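Local coordinates for protein TetR family transcription regulator (Marinobacter aquaeolei, PDB 3PAS) that probably acts as a DNA-binding transcription factor of the TetR family, recognising regulatory sequences through a helix-turn-helix motif, at residues V146-P149 with L150-T153. Numbering follows the deposited sequence.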
loop_
_atom_site.group_PDB
_atom_site.type_symbol
_atom_site.label_atom_id
_atom_site.label_comp_id
_atom_site.label_asym_id
_atom_site.label_seq_id
_atom_site.Cartn_x
_atom_site.Cartn_y
_atom_site.Cartn_z
ATOM N N VAL B 146 0.752 -21.005 -1.568
ATOM C CA VAL B 146 1.582 -19.951 -2.056
ATOM C C VAL B 146 2.390 -19.365 -0.933
ATOM O O VAL B 146 2.023 -19.480 0.229
ATOM C CB VAL B 146 0.704 -18.797 -2.666
ATOM C CG1 VAL B 146 -0.016 -19.311 -3.862
ATOM C CG2 VAL B 146 -0.243 -18.220 -1.641
ATOM N N PRO B 147 3.495 -18.694 -1.271
ATOM C CA PRO B 147 4.309 -18.017 -0.294
ATOM C C PRO B 147 3.530 -17.035 0.542
ATOM O O PRO B 147 2.624 -16.310 0.043
ATOM C CB PRO B 147 5.346 -17.270 -1.137
ATOM C CG PRO B 147 5.393 -17.900 -2.373
ATOM C CD PRO B 147 4.079 -18.612 -2.619
ATOM N N PHE B 148 3.886 -16.964 1.822
ATOM C CA PHE B 148 3.163 -16.119 2.721
ATOM C C PHE B 148 3.055 -14.660 2.330
ATOM O O PHE B 148 2.049 -14.025 2.634
ATOM C CB PHE B 148 3.710 -16.175 4.138
ATOM C CG PHE B 148 2.699 -15.693 5.150
ATOM C CD1 PHE B 148 1.704 -16.559 5.605
ATOM C CD2 PHE B 148 2.710 -14.369 5.599
ATOM C CE1 PHE B 148 0.748 -16.132 6.500
ATOM C CE2 PHE B 148 1.753 -13.928 6.504
ATOM C CZ PHE B 148 0.765 -14.813 6.951
ATOM N N PRO B 149 4.097 -14.093 1.711
ATOM C CA PRO B 149 3.930 -12.688 1.326
ATOM C C PRO B 149 2.705 -12.431 0.413
ATOM O O PRO B 149 2.098 -11.331 0.440
ATOM C CB PRO B 149 5.230 -12.387 0.602
ATOM C CG PRO B 149 6.234 -13.322 1.264
ATOM C CD PRO B 149 5.479 -14.570 1.516
ATOM N N LEU B 150 2.332 -13.423 -0.392
ATOM C CA LEU B 150 1.126 -13.308 -1.222
ATOM C C LEU B 150 -0.152 -13.356 -0.355
ATOM O O LEU B 150 -1.140 -12.664 -0.646
ATOM C CB LEU B 150 1.097 -14.380 -2.328
ATOM C CG LEU B 150 2.210 -14.325 -3.407
ATOM C CD1 LEU B 150 1.972 -15.302 -4.545
ATOM C CD2 LEU B 150 2.315 -12.909 -3.946
ATOM N N LEU B 151 -0.162 -14.190 0.688
ATOM C CA LEU B 151 -1.274 -14.250 1.605
ATOM C C LEU B 151 -1.445 -12.910 2.325
ATOM O O LEU B 151 -2.565 -12.426 2.440
ATOM C CB LEU B 151 -1.132 -15.396 2.599
ATOM C CG LEU B 151 -1.163 -16.814 1.990
ATOM C CD1 LEU B 151 -1.099 -17.857 3.178
ATOM C CD2 LEU B 151 -2.389 -17.069 1.054
ATOM N N GLU B 152 -0.337 -12.316 2.760
ATOM C CA GLU B 152 -0.331 -10.986 3.389
ATOM C C GLU B 152 -0.931 -9.945 2.463
ATOM O O GLU B 152 -1.791 -9.127 2.853
ATOM C CB GLU B 152 1.117 -10.630 3.765
ATOM C CG GLU B 152 1.380 -9.306 4.480
ATOM C CD GLU B 152 1.468 -8.096 3.545
ATOM O OE1 GLU B 152 2.139 -8.166 2.480
ATOM O OE2 GLU B 152 0.921 -7.039 3.910
ATOM N N THR B 153 -0.494 -9.998 1.206
ATOM C CA THR B 153 -0.923 -9.046 0.174
ATOM C C THR B 153 -2.414 -9.042 -0.102
ATOM O O THR B 153 -3.002 -7.946 -0.278
ATOM C CB THR B 153 -0.126 -9.299 -1.152
ATOM O OG1 THR B 153 1.269 -9.099 -0.858
ATOM C CG2 THR B 153 -0.557 -8.355 -2.299
#
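Leu150 meets Pro147 at the start of helix 148-167, where its backbone N donates to Pro147 O over 2.9 Å. Pro147 holds the N-cap position, and the donor lies above the carbonyl plane, with a bent N-H...O angle of 137°, as the chain enters the first turn of the helix. Leu150 CB lies 3.4 Å from the same Pro147 O, and its CD1 approaches Val146 CB at 4.2 Å. Pro149 has no N-H to donate. Its carbonyl oxygen accepts twice from Thr153, through the regular helical bond from N (3.0 Å) and a shorter one from OG1 (2.7 Å), the donors arriving from opposite faces of the carbonyl plane. A chi1 of -61° sets OG1 beside its own backbone N and anti to the carbonyl carbon, within reach of the carbonyl one turn earlier. Leu151 divides its methyls between two earlier residues: CD2 packs on Val146 CG2 at 3.6 Å, while CD1 lies 3.9 Å from Phe148 CD1, and its CB sits over one face of the phenyl ring, offset toward the rim. Phe148 O accepts from Glu152 N in a nearly straight bond. Glu152 OE1 forms a salt bridge with Arg165 NH1 and a hydrogen bond with His161 NE2, both of the second subunit. Phe148 and Leu151 rest against helix 128-140 of their own chain, whereas Leu150 packs on Met184 of the second subunit, at the dimer interface.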